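Local coordinates for protein SusD homolog (Bacteroides ovatus, PDB 4F53) that probably binds mucin O-glycans at the cell surface as a SusD-family outer membrane lipoprotein, at residues A[148-152]-A[153-157]; A[364-367]-A[368-372]. All blocks are in the same frame, centred on the assembly; numbering follows the deposited sequence.

Interaction 1 of 2, residues A[148-152]-A[153-157]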
loop_
_atom_site.group_PDB
_atom_site.type_symbol
_atom_site.label_atom_id
_atom_site.label_comp_id
_atom_site.label_asym_id
_atom_site.label_seq_id
_atom_site.Cartn_x
_atom_site.Cartn_y
_atom_site.Cartn_z
ATOM N N PRO A 148 15.611 4.360 21.218
ATOM C CA PRO A 148 15.965 5.480 20.310
ATOM C C PRO A 148 15.517 5.200 18.860
ATOM O O PRO A 148 15.473 4.041 18.424
ATOM C CB PRO A 148 17.494 5.557 20.415
ATOM C CG PRO A 148 17.827 4.826 21.705
ATOM C CD PRO A 148 16.825 3.734 21.792
ATOM N N TYR A 149 15.156 6.267 18.127
ATOM C CA TYR A 149 14.675 6.200 16.743
ATOM C C TYR A 149 15.811 6.406 15.742
ATOM O O TYR A 149 16.642 7.304 15.913
ATOM C CB TYR A 149 13.596 7.269 16.479
ATOM C CG TYR A 149 12.242 7.062 17.131
ATOM C CD1 TYR A 149 12.137 6.669 18.467
ATOM C CD2 TYR A 149 11.065 7.381 16.452
ATOM C CE1 TYR A 149 10.898 6.509 19.080
ATOM C CE2 TYR A 149 9.821 7.271 17.070
ATOM C CZ TYR A 149 9.742 6.828 18.383
ATOM O OH TYR A 149 8.523 6.705 18.999
ATOM N N ASP A 150 15.836 5.587 14.689
ATOM C CA ASP A 150 16.784 5.742 13.596
ATOM C C ASP A 150 16.192 6.705 12.613
ATOM O O ASP A 150 14.974 6.708 12.430
ATOM C CB ASP A 150 17.029 4.397 12.860
ATOM C CG ASP A 150 17.639 3.242 13.623
ATOM O OD1 ASP A 150 18.146 3.465 14.737
ATOM O OD2 ASP A 150 17.616 2.118 13.098
ATOM N N SER A 151 17.037 7.430 11.886
ATOM C CA SER A 151 16.570 8.272 10.797
ATOM C C SER A 151 15.968 7.348 9.712
ATOM O O SER A 151 16.327 6.165 9.669
ATOM C CB SER A 151 17.719 9.114 10.250
ATOM O OG SER A 151 18.720 8.325 9.632
ATOM N N GLN A 152 15.042 7.852 8.867
ATOM C CA GLN A 152 14.508 7.008 7.818
ATOM C C GLN A 152 15.656 6.521 6.894
ATOM O O GLN A 152 15.669 5.351 6.497
ATOM C CB GLN A 152 13.419 7.722 7.032
ATOM C CG GLN A 152 12.782 6.812 6.005
ATOM C CD GLN A 152 11.628 7.456 5.327
ATOM O OE1 GLN A 152 11.780 8.363 4.503
ATOM N NE2 GLN A 152 10.459 6.909 5.573
ATOM N N GLN A 153 16.645 7.390 6.619
ATOM C CA GLN A 153 17.806 7.031 5.807
ATOM C C GLN A 153 18.593 5.849 6.420
ATOM O O GLN A 153 18.966 4.924 5.691
ATOM C CB GLN A 153 18.739 8.203 5.592
ATOM C CG GLN A 153 19.894 7.764 4.656
ATOM C CD GLN A 153 20.842 8.833 4.256
ATOM O OE1 GLN A 153 20.667 10.008 4.573
ATOM N NE2 GLN A 153 21.871 8.419 3.547
ATOM N N ALA A 154 18.832 5.886 7.740
ATOM C CA ALA A 154 19.508 4.803 8.451
ATOM C C ALA A 154 18.669 3.518 8.429
ATOM O O ALA A 154 19.237 2.437 8.296
ATOM C CB ALA A 154 19.818 5.209 9.896
ATOM N N VAL A 155 17.329 3.628 8.487
ATOM C CA VAL A 155 16.411 2.475 8.413
ATOM C C VAL A 155 16.528 1.828 7.027
ATOM O O VAL A 155 16.769 0.622 6.947
ATOM C CB VAL A 155 14.955 2.861 8.742
ATOM C CG1 VAL A 155 14.010 1.682 8.514
ATOM C CG2 VAL A 155 14.834 3.378 10.178
ATOM N N TYR A 156 16.414 2.639 5.945
ATOM C CA TYR A 156 16.528 2.148 4.569
ATOM C C TYR A 156 17.913 1.535 4.306
ATOM O O TYR A 156 17.984 0.461 3.721
ATOM C CB TYR A 156 16.232 3.282 3.558
ATOM C CG TYR A 156 14.784 3.305 3.104
ATOM C CD1 TYR A 156 13.764 3.726 3.964
ATOM C CD2 TYR A 156 14.432 2.903 1.822
ATOM C CE1 TYR A 156 12.431 3.750 3.548
ATOM C CE2 TYR A 156 13.103 2.904 1.401
ATOM C CZ TYR A 156 12.104 3.334 2.266
ATOM O OH TYR A 156 10.797 3.314 1.838
ATOM N N ALA A 157 19.001 2.183 4.778
ATOM C CA ALA A 157 20.365 1.687 4.574
ATOM C C ALA A 157 20.576 0.340 5.275
ATOM O O ALA A 157 21.124 -0.573 4.656
ATOM C CB ALA A 157 21.389 2.703 5.054
HETATM O O HOH W 1 18.972 1.387 11.028
#
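With chi1 at 66°, Ser-151 tucks OG between its own backbone N and carbonyl carbon, which aims the hydroxyl back at the first helical turn and the amide of Ala-154. Gln-152 takes a different course: CG leaves anti to the backbone N (chi1 -176°), and the extended chain runs down beside Tyr-156, both side chains pointing the same way. The serine is the N-cap of helix 152-173. Its OG accepts from Ala-154 N at 3.1 Å, while the methyl CB of Ala-154 sits 3.3 Å from that same OG. The carbonyl of Ser-151 works too, since Val-155 N donates to Ser-151 O at 3.0 Å, and Val-155 CG2 packs against that oxygen and, 3.6 Å away, against Asp-150 CB. An alanine in place of Ser-151 would probably leave the amide of Ala-154 without its capping acceptor and fray the start of the helix. One turn on, Tyr-156 N donates to Gln-152 O at 2.9 Å, and Gln-152 CG touches Tyr-156 CD1 at 3.8 Å, with the amide and ring planes 69° apart. The Gln-152 side-chain amide is bonded at both ends, OE1 by Trp-517 N and NE2 by Thr-128 OG1, which probably fixes its rotation. A water donates to Asp-150 OD2 at 2.6 Å and, weakly, to Ala-154 O; OD2 also accepts from Ser-137 N. Among its neighbours, this helix start rests Val-155 and Tyr-156 on helix 110-131, where the Tyr-156 OH is hydrogen-bonded to Asp-129 OD1, while Ser-151 touches Thr-498 and Glu-502 of helix 489-502, the two carboxylate oxygens of Glu-502 taking the backbone amides of Gln-152 and Gln-153.

Interaction 2 of 2, residues A[364-367]-A[368-372]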
loop_
_atom_site.group_PDB
_atom_site.type_symbol
_atom_site.label_atom_id
_atom_site.label_comp_id
_atom_site.label_asym_id
_atom_site.label_seq_id
_atom_site.Cartn_x
_atom_site.Cartn_y
_atom_site.Cartn_z
ATOM N N GLU A 364 3.749 -5.010 -20.360
ATOM C CA GLU A 364 3.901 -6.246 -19.623
ATOM C C GLU A 364 3.197 -6.153 -18.245
ATOM O O GLU A 364 2.539 -7.115 -17.854
ATOM C CB GLU A 364 5.395 -6.638 -19.477
ATOM C CG GLU A 364 5.636 -7.978 -18.780
ATOM C CD GLU A 364 5.009 -9.251 -19.349
ATOM O OE1 GLU A 364 4.429 -9.197 -20.456
ATOM O OE2 GLU A 364 5.105 -10.313 -18.689
ATOM N N GLY A 365 3.290 -5.004 -17.562
ATOM C CA GLY A 365 2.629 -4.794 -16.274
ATOM C C GLY A 365 1.114 -4.895 -16.389
ATOM O O GLY A 365 0.460 -5.545 -15.569
ATOM N N ILE A 366 0.548 -4.292 -17.436
ATOM C CA ILE A 366 -0.890 -4.357 -17.740
ATOM C C ILE A 366 -1.303 -5.818 -18.061
ATOM O O ILE A 366 -2.282 -6.295 -17.499
ATOM C CB ILE A 366 -1.272 -3.367 -18.881
ATOM C CG1 ILE A 366 -0.962 -1.910 -18.440
ATOM C CG2 ILE A 366 -2.759 -3.548 -19.318
ATOM C CD1 ILE A 366 -1.099 -0.815 -19.541
ATOM N N ARG A 367 -0.532 -6.532 -18.908
ATOM C CA ARG A 367 -0.794 -7.940 -19.249
ATOM C C ARG A 367 -0.759 -8.810 -17.991
ATOM O O ARG A 367 -1.645 -9.644 -17.812
ATOM C CB ARG A 367 0.222 -8.487 -20.276
ATOM C CG ARG A 367 0.104 -7.854 -21.663
ATOM C CD ARG A 367 1.252 -8.276 -22.588
ATOM N NE ARG A 367 1.205 -7.592 -23.884
ATOM C CZ ARG A 367 0.400 -7.939 -24.889
ATOM N NH1 ARG A 367 -0.437 -8.964 -24.759
ATOM N NH2 ARG A 367 0.420 -7.256 -26.026
ATOM N N LEU A 368 0.261 -8.609 -17.116
ATOM C CA LEU A 368 0.370 -9.361 -15.877
ATOM C C LEU A 368 -0.844 -9.102 -14.970
ATOM O O LEU A 368 -1.358 -10.053 -14.370
ATOM C CB LEU A 368 1.671 -9.023 -15.127
ATOM C CG LEU A 368 2.952 -9.652 -15.687
ATOM C CD1 LEU A 368 4.184 -8.957 -15.120
ATOM C CD2 LEU A 368 2.997 -11.149 -15.428
ATOM N N SER A 369 -1.334 -7.833 -14.911
ATOM C CA SER A 369 -2.474 -7.494 -14.076
ATOM C C SER A 369 -3.756 -8.165 -14.603
ATOM O O SER A 369 -4.553 -8.696 -13.799
ATOM C CB SER A 369 -2.622 -5.985 -13.966
ATOM O OG SER A 369 -3.770 -5.636 -13.212
ATOM N N PHE A 370 -3.937 -8.184 -15.932
ATOM C CA PHE A 370 -5.066 -8.888 -16.578
ATOM C C PHE A 370 -5.043 -10.395 -16.188
ATOM O O PHE A 370 -6.042 -10.924 -15.720
ATOM C CB PHE A 370 -5.009 -8.705 -18.098
ATOM C CG PHE A 370 -5.756 -7.492 -18.606
ATOM C CD1 PHE A 370 -5.551 -6.233 -18.037
ATOM C CD2 PHE A 370 -6.638 -7.598 -19.679
ATOM C CE1 PHE A 370 -6.218 -5.111 -18.526
ATOM C CE2 PHE A 370 -7.322 -6.477 -20.153
ATOM C CZ PHE A 370 -7.090 -5.237 -19.591
ATOM N N GLU A 371 -3.877 -11.038 -16.314
ATOM C CA GLU A 371 -3.651 -12.437 -15.949
ATOM C C GLU A 371 -3.920 -12.670 -14.454
ATOM O O GLU A 371 -4.560 -13.648 -14.098
ATOM C CB GLU A 371 -2.216 -12.835 -16.302
ATOM C CG GLU A 371 -1.954 -14.324 -16.213
ATOM C CD GLU A 371 -0.578 -14.750 -16.681
ATOM O OE1 GLU A 371 0.166 -13.908 -17.244
ATOM O OE2 GLU A 371 -0.241 -15.939 -16.472
ATOM N N GLU A 372 -3.447 -11.774 -13.584
ATOM C CA GLU A 372 -3.664 -11.868 -12.130
ATOM C C GLU A 372 -5.163 -11.850 -11.788
ATOM O O GLU A 372 -5.570 -12.380 -10.763
ATOM C CB GLU A 372 -2.991 -10.667 -11.416
ATOM C CG GLU A 372 -1.479 -10.755 -11.279
ATOM C CD GLU A 372 -0.710 -9.471 -11.010
ATOM O OE1 GLU A 372 -1.305 -8.365 -10.972
ATOM O OE2 GLU A 372 0.521 -9.582 -10.848
#
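Leu-368 packs tightly over the backbone one turn earlier: its CG lies 3.4 Å from Glu-364 O, the same oxygen that accepts from Leu-368 N at 2.8 Å. Next to it, Ser-369 N bonds to Gly-365 O, and Ser-369 CB rests 3.5 Å from that Gly-365 O. On another face Ile-366 and Phe-370 run side by side, CG2 of Ile-366 against CE1 of Phe-370 at 3.9 Å, and Phe-370 CD1 comes within 3.3 Å of Ile-366 O. That pair is buried, with Tyr-382 meeting the phenylalanine ring and Phe-342 and Leu-383 touching the isoleucine. The acidic side is looser. The bend at chi2 (57°) turns the Glu-364 carboxylate toward Leu-368, where OE2 lies obliquely across the side chain, 3.8 Å from Leu-368 CG. The exposed Glu-371 gives the other segment little beyond its CB; the nearest atom of its side chain lies about 3 Å from a bound calcium ion, which would probably offset its charge. Glu-364 OE2 and Glu-371 OE1 are 6.3 Å apart. Arg-367, its chain extended from CG to NE, lies against Val-379 and Leu-383 of helix 379-383. This is the i to i+4 hydrogen bonding of an amphipathic helix, its buried faces set against helices 337-349, 379-383 and 423-438, as expected in the TPR-like helical bundle of the SusD family.

How the interactions relate
Reading from the N terminus, residues 148-157 come first: the chain leaves helix 110-131, passes through a loop and enters helix 152-173, so interaction 1 closes only the turn that starts a helix. About two hundred residues later, 364-372 forms the last turns of helix 358-372, where interaction 2 closes successive helical turns. The two follow in series, neither nested nor crossing, with centres about 35 Å apart and nearest atoms about 21 Å apart, on opposite sides of the chain's centre. One contact begins a helix and the other ends one within the same helical fold: the first ties early helices to the C-terminal part, the second joins helices of the chain's later half.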